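Local coordinates for CELL division inhibitor (Pyrococcus furiosus, PDB 1G3Q), which binds ADP together with magnesium and probably hydrolyses ATP, as a MinD-type P-loop ATPase connected with the control of cell division, at residues N22-R32 with F226-E234; S47-T58 with A72-V83. All coordinates share one frame; numbering follows the deposited sequence.

Interaction 1 of 2, residues N22-R32 with F226-E234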
loop_
_atom_site.group_PDB
_atom_site.type_symbol
_atom_site.label_atom_id
_atom_site.label_comp_id
_atom_site.label_asym_id
_atom_site.label_seq_id
_atom_site.Cartn_x
_atom_site.Cartn_y
_atom_site.Cartn_z
ATOM N N ASN A 22 1.611 0.637 7.579
ATOM C CA ASN A 22 2.727 0.231 8.431
ATOM C C ASN A 22 4.092 0.457 7.786
ATOM O O ASN A 22 5.027 0.904 8.451
ATOM C CB ASN A 22 2.587 -1.235 8.853
ATOM C CG ASN A 22 1.556 -1.426 9.957
ATOM O OD1 ASN A 22 0.364 -1.597 9.693
ATOM N ND2 ASN A 22 2.012 -1.379 11.201
ATOM N N LEU A 23 4.211 0.152 6.496
ATOM C CA LEU A 23 5.478 0.352 5.800
ATOM C C LEU A 23 5.812 1.846 5.768
ATOM O O LEU A 23 6.966 2.237 5.945
ATOM C CB LEU A 23 5.402 -0.208 4.373
ATOM C CG LEU A 23 6.673 -0.107 3.518
ATOM C CD1 LEU A 23 7.846 -0.769 4.244
ATOM C CD2 LEU A 23 6.425 -0.779 2.169
ATOM N N SER A 24 4.798 2.681 5.549
ATOM C CA SER A 24 5.004 4.126 5.520
ATOM C C SER A 24 5.609 4.621 6.829
ATOM O O SER A 24 6.599 5.364 6.831
ATOM C CB SER A 24 3.679 4.862 5.290
ATOM O OG SER A 24 3.189 4.664 3.979
ATOM N N VAL A 25 5.002 4.219 7.942
ATOM C CA VAL A 25 5.469 4.637 9.256
ATOM C C VAL A 25 6.853 4.066 9.566
ATOM O O VAL A 25 7.704 4.764 10.121
ATOM C CB VAL A 25 4.468 4.222 10.363
ATOM C CG1 VAL A 25 4.980 4.672 11.727
ATOM C CG2 VAL A 25 3.100 4.859 10.095
ATOM N N ALA A 26 7.077 2.804 9.209
ATOM C CA ALA A 26 8.370 2.172 9.445
ATOM C C ALA A 26 9.467 2.929 8.690
ATOM O O ALA A 26 10.512 3.254 9.256
ATOM C CB ALA A 26 8.336 0.711 9.001
ATOM N N LEU A 27 9.228 3.214 7.412
ATOM C CA LEU A 27 10.206 3.943 6.607
ATOM C C LEU A 27 10.385 5.368 7.123
ATOM O O LEU A 27 11.505 5.894 7.163
ATOM C CB LEU A 27 9.773 3.969 5.136
ATOM C CG LEU A 27 9.878 2.655 4.352
ATOM C CD1 LEU A 27 9.190 2.812 3.003
ATOM C CD2 LEU A 27 11.351 2.278 4.163
ATOM N N GLY A 28 9.280 5.998 7.510
ATOM C CA GLY A 28 9.359 7.350 8.024
ATOM C C GLY A 28 10.193 7.381 9.290
ATOM O O GLY A 28 10.939 8.329 9.541
ATOM N N ASP A 29 10.072 6.328 10.089
ATOM C CA ASP A 29 10.808 6.236 11.340
ATOM C C ASP A 29 12.299 6.029 11.090
ATOM O O ASP A 29 13.118 6.275 11.971
ATOM C CB ASP A 29 10.243 5.096 12.193
ATOM C CG ASP A 29 10.701 5.165 13.637
ATOM O OD1 ASP A 29 10.751 6.284 14.195
ATOM O OD2 ASP A 29 10.998 4.102 14.224
ATOM N N ARG A 30 12.649 5.581 9.888
ATOM C CA ARG A 30 14.049 5.358 9.539
ATOM C C ARG A 30 14.632 6.632 8.937
ATOM O O ARG A 30 15.789 6.659 8.516
ATOM C CB ARG A 30 14.173 4.195 8.546
ATOM C CG ARG A 30 13.718 2.856 9.111
ATOM C CD ARG A 30 13.634 1.794 8.030
ATOM N NE ARG A 30 14.943 1.440 7.492
ATOM C CZ ARG A 30 15.837 0.686 8.124
ATOM N NH1 ARG A 30 15.566 0.196 9.325
ATOM N NH2 ARG A 30 17.006 0.426 7.556
ATOM N N GLY A 31 13.821 7.685 8.894
ATOM C CA GLY A 31 14.280 8.954 8.362
ATOM C C GLY A 31 13.940 9.242 6.908
ATOM O O GLY A 31 14.367 10.262 6.375
ATOM N N ARG A 32 13.178 8.363 6.263
ATOM C CA ARG A 32 12.810 8.569 4.864
ATOM C C ARG A 32 11.510 9.366 4.765
ATOM O O ARG A 32 10.587 9.148 5.551
ATOM C CB ARG A 32 12.634 7.220 4.157
ATOM C CG ARG A 32 13.758 6.224 4.419
ATOM C CD ARG A 32 15.114 6.755 3.966
ATOM N NE ARG A 32 16.205 5.892 4.416
ATOM C CZ ARG A 32 17.482 6.058 4.084
ATOM N NH1 ARG A 32 18.405 5.220 4.546
ATOM N NH2 ARG A 32 17.841 7.055 3.282
ATOM N N PHE A 226 7.108 -5.764 10.168
ATOM C CA PHE A 226 7.041 -4.601 9.288
ATOM C C PHE A 226 8.331 -3.785 9.310
ATOM O O PHE A 226 8.712 -3.195 8.295
ATOM C CB PHE A 226 5.844 -3.713 9.649
ATOM C CG PHE A 226 4.559 -4.146 9.000
ATOM C CD1 PHE A 226 3.468 -4.536 9.767
ATOM C CD2 PHE A 226 4.449 -4.178 7.612
ATOM C CE1 PHE A 226 2.283 -4.953 9.164
ATOM C CE2 PHE A 226 3.271 -4.593 6.995
ATOM C CZ PHE A 226 2.183 -4.982 7.775
ATOM N N VAL A 227 8.997 -3.742 10.460
ATOM C CA VAL A 227 10.255 -3.011 10.562
ATOM C C VAL A 227 11.272 -3.704 9.655
ATOM O O VAL A 227 12.031 -3.043 8.949
ATOM C CB VAL A 227 10.790 -2.986 12.014
ATOM C CG1 VAL A 227 12.193 -2.386 12.044
ATOM C CG2 VAL A 227 9.859 -2.155 12.895
ATOM N N LYS A 228 11.272 -5.037 9.673
ATOM C CA LYS A 228 12.183 -5.812 8.834
ATOM C C LYS A 228 11.843 -5.606 7.362
ATOM O O LYS A 228 12.738 -5.500 6.523
ATOM C CB LYS A 228 12.111 -7.302 9.181
ATOM C CG LYS A 228 12.689 -7.638 10.548
ATOM C CD LYS A 228 12.766 -9.140 10.774
ATOM C CE LYS A 228 13.367 -9.461 12.140
ATOM N NZ LYS A 228 13.559 -10.930 12.348
ATOM N N LEU A 229 10.552 -5.541 7.047
ATOM C CA LEU A 229 10.134 -5.317 5.668
ATOM C C LEU A 229 10.682 -3.977 5.179
ATOM O O LEU A 229 11.186 -3.874 4.060
ATOM C CB LEU A 229 8.604 -5.307 5.545
ATOM C CG LEU A 229 8.111 -4.949 4.133
ATOM C CD1 LEU A 229 8.546 -6.039 3.151
ATOM C CD2 LEU A 229 6.596 -4.798 4.114
ATOM N N ALA A 230 10.571 -2.950 6.018
ATOM C CA ALA A 230 11.057 -1.620 5.669
ATOM C C ALA A 230 12.551 -1.681 5.370
ATOM O O ALA A 230 13.035 -1.037 4.443
ATOM C CB ALA A 230 10.791 -0.649 6.806
ATOM N N GLU A 231 13.274 -2.461 6.168
ATOM C CA GLU A 231 14.710 -2.618 5.981
ATOM C C GLU A 231 14.963 -3.237 4.606
ATOM O O GLU A 231 15.800 -2.756 3.844
ATOM C CB GLU A 231 15.285 -3.523 7.073
ATOM C CG GLU A 231 16.803 -3.486 7.178
ATOM C CD GLU A 231 17.349 -4.536 8.128
ATOM O OE1 GLU A 231 16.718 -4.771 9.183
ATOM O OE2 GLU A 231 18.412 -5.120 7.826
ATOM N N GLU A 232 14.225 -4.300 4.292
ATOM C CA GLU A 232 14.369 -4.982 3.008
ATOM C C GLU A 232 14.057 -4.074 1.822
ATOM O O GLU A 232 14.785 -4.070 0.828
ATOM C CB GLU A 232 13.460 -6.213 2.950
ATOM C CG GLU A 232 13.905 -7.373 3.821
ATOM C CD GLU A 232 15.316 -7.838 3.497
ATOM O OE1 GLU A 232 15.647 -7.954 2.295
ATOM O OE2 GLU A 232 16.090 -8.096 4.446
ATOM N N ILE A 233 12.969 -3.317 1.922
ATOM C CA ILE A 233 12.571 -2.406 0.854
ATOM C C ILE A 233 13.707 -1.438 0.530
ATOM O O ILE A 233 13.989 -1.169 -0.640
ATOM C CB ILE A 233 11.311 -1.591 1.250
ATOM C CG1 ILE A 233 10.103 -2.523 1.371
ATOM C CG2 ILE A 233 11.048 -0.494 0.230
ATOM C CD1 ILE A 233 9.770 -3.268 0.097
ATOM N N GLU A 234 14.359 -0.919 1.565
ATOM C CA GLU A 234 15.461 0.013 1.367
ATOM C C GLU A 234 16.636 -0.650 0.658
ATOM O O GLU A 234 17.286 -0.035 -0.188
ATOM C CB GLU A 234 15.939 0.578 2.705
ATOM C CG GLU A 234 14.908 1.408 3.443
ATOM C CD GLU A 234 15.530 2.221 4.561
ATOM O OE1 GLU A 234 16.259 1.632 5.385
ATOM O OE2 GLU A 234 15.294 3.446 4.616
#
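Glu-234 holds two arginines of the opposing segment through separate carboxylate oxygens. Its OE1 takes NH2 of Arg-30 at 2.6 Å; NE of the same residue also reaches OE1 in a salt bridge, modelled too short for its length to be trusted. This oxygen lies at the edge of the guanidinium, while the carboxylate plane is turned steeply against it. OE2 receives NE of Arg-32 at 2.6 Å on its syn side but tilted out of the carboxylate plane, in a bent bond with an N-H...O angle of 130°. The bend of Arg-30 at chi3 lays its guanidinium against helix 226-234, with CA of Glu-231 over one face. A glutamine in place of Glu-234 would probably leave the two arginines without the negative charge that draws them together, and their guanidinium groups freer to turn.

Apolar packing fills the middle. Ala-26 and Ala-230 meet CB to CB at 3.6 Å, small residues that let the axes of 22-29 and 226-234 come within 8.7 Å while crossing at -69°. The first belongs to helix 16-29, which begins at the end of the P-loop in the nucleotide-binding fold, packed by the C-terminal helix 221-235 on one side of the central sheet; Leu-23 and Leu-27 also touch its strand 114-118. With CG anti to the backbone N (chi1 -178°), Leu-23 carries CD1 across to CA of Ala-230 at 3.6 Å and on to Leu-229 and Ile-233. Leu-27 brings CD2 against CG of Glu-234 at 3.7 Å, covering the aliphatic part of the acid.

An aromatic contact lies toward the ADP site: CB of Asn-22 sits 3.5 Å from the centroid of the Phe-226 ring, almost straight above its centre, in a CH-pi interaction. The amide plane lies nearly parallel to the ring; a flat aromatic face suits the CB that rests on it.

Interaction 2 of 2, residues S47-T58 with A72-V83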
loop_
_atom_site.group_PDB
_atom_site.type_symbol
_atom_site.label_atom_id
_atom_site.label_comp_id
_atom_site.label_asym_id
_atom_site.label_seq_id
_atom_site.Cartn_x
_atom_site.Cartn_y
_atom_site.Cartn_z
ATOM N N SER A 47 -6.232 7.099 4.749
ATOM C CA SER A 47 -6.150 8.284 5.600
ATOM C C SER A 47 -6.639 7.998 7.023
ATOM O O SER A 47 -6.014 8.411 8.001
ATOM C CB SER A 47 -6.970 9.423 4.990
ATOM O OG SER A 47 -6.649 10.668 5.588
ATOM N N LEU A 48 -7.752 7.281 7.133
ATOM C CA LEU A 48 -8.325 6.949 8.436
ATOM C C LEU A 48 -7.364 6.069 9.240
ATOM O O LEU A 48 -7.169 6.265 10.442
ATOM C CB LEU A 48 -9.656 6.220 8.241
ATOM C CG LEU A 48 -10.790 6.565 9.208
ATOM C CD1 LEU A 48 -10.305 6.403 10.640
ATOM C CD2 LEU A 48 -11.261 8.000 8.967
ATOM N N VAL A 49 -6.767 5.095 8.565
ATOM C CA VAL A 49 -5.826 4.183 9.202
ATOM C C VAL A 49 -4.568 4.928 9.667
ATOM O O VAL A 49 -3.866 4.479 10.573
ATOM C CB VAL A 49 -5.471 3.034 8.226
ATOM C CG1 VAL A 49 -4.222 2.309 8.667
ATOM C CG2 VAL A 49 -6.645 2.057 8.165
ATOM N N LEU A 50 -4.298 6.078 9.061
ATOM C CA LEU A 50 -3.135 6.874 9.453
ATOM C C LEU A 50 -3.518 7.994 10.423
ATOM O O LEU A 50 -2.694 8.842 10.767
ATOM C CB LEU A 50 -2.437 7.451 8.219
ATOM C CG LEU A 50 -1.637 6.423 7.406
ATOM C CD1 LEU A 50 -1.118 7.057 6.121
ATOM C CD2 LEU A 50 -0.479 5.902 8.251
ATOM N N GLY A 51 -4.774 8.005 10.855
ATOM C CA GLY A 51 -5.209 9.014 11.812
ATOM C C GLY A 51 -5.569 10.393 11.287
ATOM O O GLY A 51 -5.724 11.326 12.070
ATOM N N VAL A 52 -5.684 10.537 9.972
ATOM C CA VAL A 52 -6.058 11.816 9.372
ATOM C C VAL A 52 -7.511 11.626 8.952
ATOM O O VAL A 52 -7.800 11.139 7.860
ATOM C CB VAL A 52 -5.184 12.127 8.147
ATOM C CG1 VAL A 52 -5.594 13.458 7.537
ATOM C CG2 VAL A 52 -3.721 12.161 8.561
ATOM N N ASP A 53 -8.429 12.025 9.822
ATOM C CA ASP A 53 -9.841 11.799 9.557
ATOM C C ASP A 53 -10.672 12.935 8.990
ATOM O O ASP A 53 -11.807 12.711 8.584
ATOM C CB ASP A 53 -10.516 11.310 10.842
ATOM C CG ASP A 53 -9.603 10.441 11.689
ATOM O OD1 ASP A 53 -8.985 9.504 11.139
ATOM O OD2 ASP A 53 -9.507 10.692 12.910
ATOM N N ASP A 54 -10.120 14.137 8.923
ATOM C CA ASP A 54 -10.915 15.273 8.479
ATOM C C ASP A 54 -10.502 16.058 7.225
ATOM O O ASP A 54 -10.956 17.184 7.034
ATOM C CB ASP A 54 -11.015 16.235 9.665
ATOM C CG ASP A 54 -12.287 17.028 9.662
ATOM O OD1 ASP A 54 -13.354 16.431 9.398
ATOM O OD2 ASP A 54 -12.222 18.240 9.939
ATOM N N PRO A 55 -9.683 15.471 6.337
ATOM C CA PRO A 55 -9.278 16.231 5.147
ATOM C C PRO A 55 -10.411 16.753 4.261
ATOM O O PRO A 55 -11.280 15.997 3.841
ATOM C CB PRO A 55 -8.374 15.249 4.409
ATOM C CG PRO A 55 -9.029 13.933 4.702
ATOM C CD PRO A 55 -9.333 14.045 6.189
ATOM N N ASP A 56 -10.389 18.051 3.972
ATOM C CA ASP A 56 -11.408 18.652 3.116
ATOM C C ASP A 56 -11.093 18.455 1.637
ATOM O O ASP A 56 -11.994 18.472 0.796
ATOM C CB ASP A 56 -11.528 20.153 3.374
ATOM C CG ASP A 56 -12.062 20.474 4.749
ATOM O OD1 ASP A 56 -12.564 19.559 5.434
ATOM O OD2 ASP A 56 -11.989 21.656 5.136
ATOM N N VAL A 57 -9.812 18.288 1.322
ATOM C CA VAL A 57 -9.381 18.115 -0.061
ATOM C C VAL A 57 -8.733 16.746 -0.209
ATOM O O VAL A 57 -7.855 16.384 0.571
ATOM C CB VAL A 57 -8.364 19.201 -0.469
ATOM C CG1 VAL A 57 -8.062 19.092 -1.955
ATOM C CG2 VAL A 57 -8.915 20.582 -0.132
ATOM N N THR A 58 -9.164 15.995 -1.218
ATOM C CA THR A 58 -8.646 14.651 -1.430
ATOM C C THR A 58 -8.168 14.402 -2.851
ATOM O O THR A 58 -8.312 15.244 -3.736
ATOM C CB THR A 58 -9.732 13.598 -1.136
ATOM O OG1 THR A 58 -10.838 13.815 -2.019
ATOM C CG2 THR A 58 -10.220 13.699 0.308
ATOM N N ALA A 72 -3.820 18.543 -1.613
ATOM C CA ALA A 72 -4.391 17.306 -1.097
ATOM C C ALA A 72 -3.330 16.539 -0.315
ATOM O O ALA A 72 -3.507 15.368 0.013
ATOM C CB ALA A 72 -4.935 16.456 -2.241
ATOM N N ILE A 73 -2.221 17.210 -0.015
ATOM C CA ILE A 73 -1.142 16.589 0.752
ATOM C C ILE A 73 -1.240 17.027 2.213
ATOM O O ILE A 73 -1.162 18.216 2.525
ATOM C CB ILE A 73 0.241 16.972 0.185
ATOM C CG1 ILE A 73 0.387 16.396 -1.233
ATOM C CG2 ILE A 73 1.344 16.450 1.098
ATOM C CD1 ILE A 73 1.688 16.746 -1.916
ATOM N N TYR A 74 -1.407 16.057 3.104
ATOM C CA TYR A 74 -1.538 16.346 4.526
ATOM C C TYR A 74 -0.450 15.731 5.383
ATOM O O TYR A 74 0.165 14.738 5.011
ATOM C CB TYR A 74 -2.882 15.836 5.052
ATOM C CG TYR A 74 -4.080 16.586 4.533
ATOM C CD1 TYR A 74 -4.530 16.406 3.227
ATOM C CD2 TYR A 74 -4.760 17.493 5.349
ATOM C CE1 TYR A 74 -5.630 17.111 2.746
ATOM C CE2 TYR A 74 -5.852 18.202 4.881
ATOM C CZ TYR A 74 -6.283 18.005 3.579
ATOM O OH TYR A 74 -7.368 18.709 3.116
ATOM N N MET A 75 -0.236 16.334 6.546
ATOM C CA MET A 75 0.735 15.833 7.510
ATOM C C MET A 75 0.012 14.702 8.229
ATOM O O MET A 75 -1.209 14.572 8.120
ATOM C CB MET A 75 1.052 16.904 8.560
ATOM C CG MET A 75 -0.137 17.160 9.515
ATOM S SD MET A 75 0.145 18.288 10.925
ATOM C CE MET A 75 0.717 17.140 12.202
ATOM N N THR A 76 0.767 13.886 8.955
ATOM C CA THR A 76 0.188 12.827 9.769
ATOM C C THR A 76 0.926 13.007 11.090
ATOM O O THR A 76 1.867 13.798 11.166
ATOM C CB THR A 76 0.481 11.411 9.232
ATOM O OG1 THR A 76 1.866 11.105 9.424
ATOM C CG2 THR A 76 0.128 11.312 7.754
ATOM N N GLN A 77 0.512 12.287 12.123
ATOM C CA GLN A 77 1.164 12.404 13.421
ATOM C C GLN A 77 2.502 11.667 13.432
ATOM O O GLN A 77 3.192 11.638 14.446
ATOM C CB GLN A 77 0.258 11.822 14.504
ATOM C CG GLN A 77 0.130 10.310 14.434
ATOM C CD GLN A 77 -1.076 9.797 15.187
ATOM O OE1 GLN A 77 -2.210 9.898 14.711
ATOM N NE2 GLN A 77 -0.843 9.254 16.374
ATOM N N PHE A 78 2.871 11.080 12.299
ATOM C CA PHE A 78 4.111 10.322 12.207
ATOM C C PHE A 78 5.227 11.077 11.501
ATOM O O PHE A 78 5.009 11.728 10.470
ATOM C CB PHE A 78 3.832 8.993 11.502
ATOM C CG PHE A 78 2.661 8.255 12.082
ATOM C CD1 PHE A 78 2.763 7.632 13.319
ATOM C CD2 PHE A 78 1.433 8.254 11.432
ATOM C CE1 PHE A 78 1.659 7.022 13.905
ATOM C CE2 PHE A 78 0.319 7.646 12.010
ATOM C CZ PHE A 78 0.431 7.032 13.246
ATOM N N ASP A 79 6.425 10.989 12.076
ATOM C CA ASP A 79 7.596 11.657 11.528
ATOM C C ASP A 79 7.875 11.259 10.094
ATOM O O ASP A 79 7.983 10.072 9.783
ATOM C CB ASP A 79 8.850 11.337 12.353
ATOM C CG ASP A 79 8.854 12.020 13.700
ATOM O OD1 ASP A 79 7.980 12.877 13.942
ATOM O OD2 ASP A 79 9.745 11.705 14.512
ATOM N N ASN A 80 7.992 12.266 9.235
ATOM C CA ASN A 80 8.308 12.074 7.824
ATOM C C ASN A 80 7.239 11.365 6.999
ATOM O O ASN A 80 7.504 10.931 5.876
ATOM C CB ASN A 80 9.636 11.319 7.699
ATOM C CG ASN A 80 10.751 11.973 8.497
ATOM O OD1 ASN A 80 11.011 13.168 8.355
ATOM N ND2 ASN A 80 11.416 11.190 9.343
ATOM N N VAL A 81 6.032 11.258 7.539
ATOM C CA VAL A 81 4.957 10.593 6.812
ATOM C C VAL A 81 3.831 11.552 6.447
ATOM O O VAL A 81 3.248 12.213 7.308
ATOM C CB VAL A 81 4.373 9.421 7.627
ATOM C CG1 VAL A 81 3.245 8.750 6.846
ATOM C CG2 VAL A 81 5.468 8.414 7.935
ATOM N N TYR A 82 3.534 11.629 5.157
ATOM C CA TYR A 82 2.467 12.490 4.682
ATOM C C TYR A 82 1.446 11.617 3.971
ATOM O O TYR A 82 1.746 10.481 3.596
ATOM C CB TYR A 82 3.032 13.552 3.741
ATOM C CG TYR A 82 4.113 14.372 4.404
ATOM C CD1 TYR A 82 5.407 13.873 4.538
ATOM C CD2 TYR A 82 3.826 15.619 4.958
ATOM C CE1 TYR A 82 6.393 14.593 5.211
ATOM C CE2 TYR A 82 4.800 16.348 5.636
ATOM C CZ TYR A 82 6.080 15.826 5.758
ATOM O OH TYR A 82 7.039 16.533 6.440
ATOM N N VAL A 83 0.238 12.133 3.798
ATOM C CA VAL A 83 -0.794 11.352 3.139
ATOM C C VAL A 83 -1.564 12.146 2.092
ATOM O O VAL A 83 -1.767 13.359 2.223
ATOM C CB VAL A 83 -1.781 10.758 4.188
ATOM C CG1 VAL A 83 -2.455 11.879 4.963
ATOM C CG2 VAL A 83 -2.828 9.862 3.506
HETATM O O HOH W 1 -2.130 11.275 11.845
#
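Tyr-74 lays its ring under Pro-55 and reaches the backbone beyond it. With CG beside its own backbone N (chi1 -69°), the ring points across to the loop: CB of Pro-55 lies over one face, toward the rim, 3.8 Å from the centroid in a CH-pi contact, and OH accepts the N-H of Val-57 at 3.1 Å with an angle of 160°. Proline offers a rigid apolar ring whose CB rests on the aromatic face.

Branched residues fill the centre. Val-52 points CG2 at CG1 of Val-83, 3.8 Å away, while Leu-50 slides past Val-83 in the opposite direction, CD1 to CG2. The edge of the Phe-78 ring meets O of Leu-50; a water donates to that oxygen and to OE1 of Gln-77 and accepts from N of Gln-77. Thr-76 has OG1 between its backbone N and carbonyl carbon (chi1 71°), where it accepts from N of Phe-78 in an ST turn and donates to O of Val-81 from above the carbonyl plane.

Gly-51, at positive phi, closes helix 46-49 with a Schellman motif; a side chain there would jam against the preceding carbonyl O and run into OE1 of Gln-77. The following loop packs on the antiparallel hairpin 74-75/81-84 at the edge of the P-loop ATPase sheet.

From the N terminus, the chain passes through the P-loop and helix 16-29, which supplies the first half of interaction 1, then strand 34-38 and the helix and loop of 47-58. Only 13 residues, including helix 59-63, separate these from 72-83, so interaction 2 closes a short local loop at the hairpin edge of the sheet. The chain then builds the remaining strands before helix 221-235 returns to helix 16-29, and interaction 1 closes a loop of 193 residues that encloses the whole of interaction 2. The two meet where Asn-80 ND2 probably bonds to Gly-28 O, 2.9 Å away, joining the hairpin turn to the end of helix 16-29.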